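Local coordinates for protein beta-mannosidase (Hypocrea lixii, PDB 4UOJ) that probably cleaves beta-linked mannose residues from the non-reducing ends of mannosides and glycan chains, as a glycoside hydrolase of family GH2, at residues D569-N574 / F591-G596; S578-T583 / A680-S685. All blocks are in the same frame, centred on the assembly; numbering follows the deposited sequence.

Interaction 1: D569-N574 / F591-G596; sequences DTDFYN and FANEFG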
loop_
_atom_site.group_PDB
_atom_site.type_symbol
_atom_site.label_atom_id
_atom_site.label_comp_id
_atom_site.label_asym_id
_atom_site.label_seq_id
_atom_site.Cartn_x
_atom_site.Cartn_y
_atom_site.Cartn_z
ATOM N N ASP A 569 -10.888 -11.411 -8.116
ATOM C CA ASP A 569 -9.988 -10.378 -8.594
ATOM C C ASP A 569 -8.873 -11.006 -9.421
ATOM O O ASP A 569 -8.721 -12.221 -9.424
ATOM C CB ASP A 569 -9.444 -9.520 -7.426
ATOM C CG ASP A 569 -8.679 -10.288 -6.343
ATOM O OD1 ASP A 569 -8.739 -11.538 -6.331
ATOM O OD2 ASP A 569 -8.053 -9.626 -5.481
ATOM N N THR A 570 -8.129 -10.183 -10.157
ATOM C CA THR A 570 -7.055 -10.648 -11.047
ATOM C C THR A 570 -5.683 -10.218 -10.549
ATOM O O THR A 570 -5.454 -9.052 -10.204
ATOM C CB THR A 570 -7.324 -10.308 -12.538
ATOM O OG1 THR A 570 -7.475 -8.893 -12.710
ATOM C CG2 THR A 570 -8.560 -11.014 -13.055
ATOM N N ASP A 571 -4.788 -11.188 -10.540
ATOM C CA ASP A 571 -3.450 -11.102 -9.953
ATOM C C ASP A 571 -2.547 -11.598 -11.043
ATOM O O ASP A 571 -2.183 -12.759 -11.053
ATOM C CB ASP A 571 -3.405 -12.033 -8.723
ATOM C CG ASP A 571 -2.217 -11.782 -7.789
ATOM O OD1 ASP A 571 -1.068 -11.712 -8.214
ATOM O OD2 ASP A 571 -2.417 -11.732 -6.577
ATOM N N PHE A 572 -2.248 -10.696 -11.981
ATOM C CA PHE A 572 -1.637 -11.037 -13.260
ATOM C C PHE A 572 -0.242 -10.462 -13.615
ATOM O O PHE A 572 -0.035 -9.286 -13.679
ATOM C CB PHE A 572 -2.652 -10.709 -14.347
ATOM C CG PHE A 572 -2.097 -10.685 -15.749
ATOM C CD1 PHE A 572 -1.611 -9.533 -16.284
ATOM C CD2 PHE A 572 -2.105 -11.829 -16.538
ATOM C CE1 PHE A 572 -1.133 -9.507 -17.565
ATOM C CE2 PHE A 572 -1.623 -11.812 -17.824
ATOM C CZ PHE A 572 -1.137 -10.645 -18.342
ATOM N N TYR A 573 0.695 -11.362 -13.887
ATOM C CA TYR A 573 2.032 -11.044 -14.375
ATOM C C TYR A 573 2.361 -11.984 -15.499
ATOM O O TYR A 573 2.234 -13.168 -15.351
ATOM C CB TYR A 573 3.068 -11.257 -13.287
ATOM C CG TYR A 573 2.792 -10.505 -12.043
ATOM C CD1 TYR A 573 1.996 -11.032 -11.076
ATOM C CD2 TYR A 573 3.317 -9.257 -11.837
ATOM C CE1 TYR A 573 1.727 -10.344 -9.924
ATOM C CE2 TYR A 573 3.067 -8.561 -10.694
ATOM C CZ TYR A 573 2.276 -9.102 -9.735
ATOM O OH TYR A 573 1.995 -8.407 -8.584
ATOM N N ASN A 574 2.794 -11.452 -16.617
ATOM C CA ASN A 574 3.229 -12.221 -17.769
ATOM C C ASN A 574 4.468 -11.516 -18.270
ATOM O O ASN A 574 4.407 -10.361 -18.687
ATOM C CB ASN A 574 2.135 -12.317 -18.852
ATOM C CG ASN A 574 2.473 -13.265 -19.988
ATOM O OD1 ASN A 574 3.626 -13.615 -20.234
ATOM N ND2 ASN A 574 1.459 -13.682 -20.717
ATOM N N PHE A 591 -11.982 -7.321 -10.693
ATOM C CA PHE A 591 -11.126 -6.346 -10.057
ATOM C C PHE A 591 -9.707 -6.757 -10.334
ATOM O O PHE A 591 -9.424 -7.926 -10.369
ATOM C CB PHE A 591 -11.368 -6.457 -8.572
ATOM C CG PHE A 591 -10.942 -5.281 -7.781
ATOM C CD1 PHE A 591 -9.641 -5.123 -7.411
ATOM C CD2 PHE A 591 -11.861 -4.404 -7.329
ATOM C CE1 PHE A 591 -9.247 -4.067 -6.655
ATOM C CE2 PHE A 591 -11.488 -3.342 -6.567
ATOM C CZ PHE A 591 -10.175 -3.173 -6.216
ATOM N N ALA A 592 -8.808 -5.807 -10.500
ATOM C CA ALA A 592 -7.406 -6.134 -10.636
ATOM C C ALA A 592 -6.640 -5.616 -9.453
ATOM O O ALA A 592 -6.407 -4.432 -9.335
ATOM C CB ALA A 592 -6.865 -5.543 -11.898
ATOM N N ASN A 593 -6.204 -6.520 -8.604
ATOM C CA ASN A 593 -5.527 -6.166 -7.346
ATOM C C ASN A 593 -4.008 -6.157 -7.426
ATOM O O ASN A 593 -3.347 -5.591 -6.544
ATOM C CB ASN A 593 -5.993 -7.091 -6.207
ATOM C CG ASN A 593 -5.323 -8.444 -6.185
ATOM O OD1 ASN A 593 -5.317 -9.187 -7.181
ATOM N ND2 ASN A 593 -4.776 -8.804 -5.019
ATOM N N GLU A 594 -3.467 -6.811 -8.470
ATOM C CA GLU A 594 -2.022 -6.968 -8.723
ATOM C C GLU A 594 -1.765 -7.148 -10.216
ATOM O O GLU A 594 -2.458 -7.922 -10.885
ATOM C CB GLU A 594 -1.470 -8.212 -8.002
ATOM C CG GLU A 594 -1.183 -8.049 -6.527
ATOM C CD GLU A 594 -0.371 -9.183 -5.892
ATOM O OE1 GLU A 594 0.467 -9.791 -6.592
ATOM O OE2 GLU A 594 -0.532 -9.426 -4.663
ATOM N N PHE A 595 -0.747 -6.437 -10.719
ATOM C CA PHE A 595 -0.241 -6.487 -12.097
ATOM C C PHE A 595 0.980 -5.605 -12.223
ATOM O O PHE A 595 1.060 -4.556 -11.588
ATOM C CB PHE A 595 -1.291 -6.134 -13.172
ATOM C CG PHE A 595 -1.880 -4.740 -13.097
ATOM C CD1 PHE A 595 -2.937 -4.450 -12.238
ATOM C CD2 PHE A 595 -1.405 -3.738 -13.910
ATOM C CE1 PHE A 595 -3.479 -3.178 -12.171
ATOM C CE2 PHE A 595 -1.958 -2.460 -13.848
ATOM C CZ PHE A 595 -3.004 -2.191 -12.985
ATOM N N GLY A 596 1.935 -6.038 -13.027
ATOM C CA GLY A 596 3.153 -5.271 -13.209
ATOM C C GLY A 596 4.301 -5.941 -13.924
ATOM O O GLY A 596 4.222 -7.111 -14.315
HETATM O O HOH W 1 -4.734 -8.042 -12.961
HETATM O O HOH W 2 -2.952 -11.084 -4.134
HETATM O O HOH W 3 3.569 -8.644 -16.529
#
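Over one face of the Tyr573 ring lies Phe595 CA, 4.1 Å above the plane and offset toward the rim, while the edge meets Glu594 OE1 in plane and Gly596 O near it. With CG beside its own backbone N (chi1 -55°), the ring reaches across to strand 591-595, and its OH donates a 2.9 Å hydrogen bond to Glu594 OE1, which it approaches on the anti side, 33° out of the carboxylate plane. Alongside Glu594 runs the Asp571 carboxylate, its plane turned 57° from its neighbour's; Asp571 OD1 and Glu594 OE1 are two acceptors just 2.9 Å apart. Glu594 OE2 forms a salt bridge with Arg420, and a sodium ion lies about 3 Å from the Glu594 side chain.

The backbones pair in parallel. Thr570 N donates to Phe591 O (2.6 Å) and Phe572 N to Glu594 O (3.0 Å). Between these bonds the register slips by one residue: Thr570 O accepts from Asn593 N at 3.1 Å and, weakly, from Glu594 N, the evidence for a beta bulge. A water spans Thr570 OG1 and Glu594 O.

Strand 591-595 bonds onward to strand 702-705, so the pair belongs to the (beta/alpha)8 (TIM) barrel of the GH2 catalytic domain; the acidic cluster, with Glu489 close by, is consistent with its active site.

Interaction 2: S578-T583 / A680-S685; sequences SVSFDT and ADMYKS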
loop_
_atom_site.group_PDB
_atom_site.type_symbol
_atom_site.label_atom_id
_atom_site.label_comp_id
_atom_site.label_asym_id
_atom_site.label_seq_id
_atom_site.Cartn_x
_atom_site.Cartn_y
_atom_site.Cartn_z
ATOM N N SER A 578 6.450 -10.445 -25.852
ATOM C CA SER A 578 5.780 -10.491 -27.134
ATOM C C SER A 578 4.274 -10.253 -27.061
ATOM O O SER A 578 3.657 -9.945 -28.051
ATOM C CB SER A 578 6.089 -11.795 -27.869
ATOM O OG SER A 578 5.635 -12.902 -27.148
ATOM N N VAL A 579 3.686 -10.444 -25.896
ATOM C CA VAL A 579 2.246 -10.274 -25.670
ATOM C C VAL A 579 1.913 -9.141 -24.683
ATOM O O VAL A 579 0.755 -8.974 -24.325
ATOM C CB VAL A 579 1.539 -11.602 -25.282
ATOM C CG1 VAL A 579 1.652 -12.636 -26.408
ATOM C CG2 VAL A 579 2.059 -12.162 -23.959
ATOM N N SER A 580 2.919 -8.352 -24.278
ATOM C CA SER A 580 2.794 -7.264 -23.291
ATOM C C SER A 580 1.715 -6.238 -23.580
ATOM O O SER A 580 1.085 -5.763 -22.647
ATOM C CB SER A 580 4.142 -6.571 -23.094
ATOM O OG SER A 580 5.065 -7.446 -22.460
ATOM N N PHE A 581 1.502 -5.936 -24.847
ATOM C CA PHE A 581 0.462 -5.033 -25.281
ATOM C C PHE A 581 -0.694 -5.724 -26.011
ATOM O O PHE A 581 -1.456 -5.078 -26.672
ATOM C CB PHE A 581 1.077 -3.923 -26.121
ATOM C CG PHE A 581 2.169 -3.201 -25.427
ATOM C CD1 PHE A 581 1.886 -2.220 -24.500
ATOM C CD2 PHE A 581 3.484 -3.539 -25.641
ATOM C CE1 PHE A 581 2.891 -1.581 -23.828
ATOM C CE2 PHE A 581 4.490 -2.897 -24.975
ATOM C CZ PHE A 581 4.186 -1.921 -24.061
ATOM N N ASP A 582 -0.805 -7.036 -25.891
ATOM C CA ASP A 582 -1.894 -7.769 -26.516
ATOM C C ASP A 582 -3.004 -7.997 -25.488
ATOM O O ASP A 582 -2.820 -8.688 -24.527
ATOM C CB ASP A 582 -1.353 -9.082 -27.086
ATOM C CG ASP A 582 -2.403 -9.944 -27.772
ATOM O OD1 ASP A 582 -3.490 -9.502 -28.120
ATOM O OD2 ASP A 582 -2.118 -11.105 -27.983
ATOM N N THR A 583 -4.151 -7.371 -25.694
ATOM C CA THR A 583 -5.214 -7.405 -24.701
ATOM C C THR A 583 -5.848 -8.749 -24.526
ATOM O O THR A 583 -6.393 -9.016 -23.492
ATOM C CB THR A 583 -6.309 -6.349 -24.916
ATOM O OG1 THR A 583 -6.954 -6.555 -26.163
ATOM C CG2 THR A 583 -5.733 -4.986 -24.889
ATOM N N ALA A 680 5.715 1.960 -17.917
ATOM C CA ALA A 680 4.638 2.957 -17.951
ATOM C C ALA A 680 3.553 2.630 -18.991
ATOM O O ALA A 680 2.369 2.577 -18.651
ATOM C CB ALA A 680 5.213 4.350 -18.199
ATOM N N ASP A 681 3.977 2.409 -20.217
ATOM C CA ASP A 681 3.115 2.110 -21.319
ATOM C C ASP A 681 2.373 0.815 -21.135
ATOM O O ASP A 681 1.250 0.680 -21.539
ATOM C CB ASP A 681 3.911 2.044 -22.604
ATOM C CG ASP A 681 4.117 3.381 -23.239
ATOM O OD1 ASP A 681 3.577 4.377 -22.754
ATOM O OD2 ASP A 681 4.856 3.448 -24.224
ATOM N N MET A 682 3.037 -0.163 -20.587
ATOM C CA MET A 682 2.397 -1.411 -20.323
ATOM C C MET A 682 1.263 -1.341 -19.309
ATOM O O MET A 682 0.220 -1.902 -19.525
ATOM C CB MET A 682 3.420 -2.406 -19.850
ATOM C CG MET A 682 3.170 -3.797 -20.365
ATOM S SD MET A 682 3.110 -5.014 -19.070
ATOM C CE MET A 682 4.340 -6.126 -19.577
ATOM N N TYR A 683 1.501 -0.665 -18.203
ATOM C CA TYR A 683 0.519 -0.504 -17.169
ATOM C C TYR A 683 -0.670 0.271 -17.678
ATOM O O TYR A 683 -1.785 -0.026 -17.331
ATOM C CB TYR A 683 1.091 0.265 -15.991
ATOM C CG TYR A 683 1.972 -0.487 -15.047
ATOM C CD1 TYR A 683 2.982 -1.283 -15.496
ATOM C CD2 TYR A 683 1.828 -0.353 -13.708
ATOM C CE1 TYR A 683 3.824 -1.943 -14.628
ATOM C CE2 TYR A 683 2.649 -1.006 -12.838
ATOM C CZ TYR A 683 3.658 -1.792 -13.311
ATOM O OH TYR A 683 4.488 -2.441 -12.457
ATOM N N LYS A 684 -0.397 1.288 -18.486
ATOM C CA LYS A 684 -1.408 2.104 -19.161
ATOM C C LYS A 684 -2.318 1.193 -19.993
ATOM O O LYS A 684 -3.526 1.288 -19.892
ATOM C CB LYS A 684 -0.726 3.153 -20.041
ATOM C CG LYS A 684 -1.671 4.002 -20.886
ATOM C CD LYS A 684 -0.926 4.645 -22.048
ATOM C CE LYS A 684 -1.842 5.386 -22.990
ATOM N NZ LYS A 684 -1.067 6.149 -24.012
ATOM N N SER A 685 -1.722 0.297 -20.786
ATOM C CA SER A 685 -2.417 -0.655 -21.639
ATOM C C SER A 685 -3.326 -1.553 -20.803
ATOM O O SER A 685 -4.457 -1.845 -21.196
ATOM C CB SER A 685 -1.407 -1.494 -22.429
ATOM O OG SER A 685 -2.044 -2.510 -23.194
#
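Phe581 keeps CG beside its backbone N, opposite the carbonyl carbon (chi1 -55°), which sends the ring edge-first at helix 664-692, where the bent chain of Met682 folds back toward Ser580. The ring meets helix backbone more than side chains: Phe581 CE1 lies 3.5 Å from Met682 N and 3.6 Å from Asp681 O, both near the ring plane. One turn further on, Ser685 CB sits 4.0 Å from Phe581 CD1, again at the edge. Beside the ring, Met682 CE comes within 3.3 Å of Ser580 OG, and Met682 CG packs on Ser580 CB at 4.0 Å.

These are van der Waals contacts; a polar link runs through Tyr586, whose hydroxyl hydrogen-bonds both Ser580 O and Ser685 OG. Tyr655 and Phe678 add aromatic contacts to the Phe581 ring. A leucine in place of Phe581 would probably leave a gap against the backbone at Met682 and deprive Tyr655 of its edge-to-face partner.

The loop is shaped by a type I beta turn, closed by a 2.9 Å hydrogen bond from Asp582 N to Val579 O. Such docking of a non-helical beta-beta connection, from strand 569-572 to strand 591-595, on an outer helix is a local departure from the regular beta/alpha barrel pattern.

How the interactions relate
Interaction 2 lies on the chain between and beyond the strands of interaction 1: its segment 578-583 belongs to the loop joining them, and helix 664-692 also receives Phe572, Ala592 and Phe595 from the strand pair. The centres lie about 13 Å apart, and the two contacts touch where Gly596 CA meets Tyr683 OH at 3.2 Å. Their chemistry differs with depth. Interaction 1 is buried, covers 535 Å², and relies on backbone hydrogen bonds and the Tyr573-Glu594 bond, while bringing two carboxylates close together; interaction 2 is only partly buried, covers 264 Å², and rests on a ring edge and a methionine. One builds the barrel wall and the acidic cluster of the probable active site, the other fastens the loop to the surrounding helical layer.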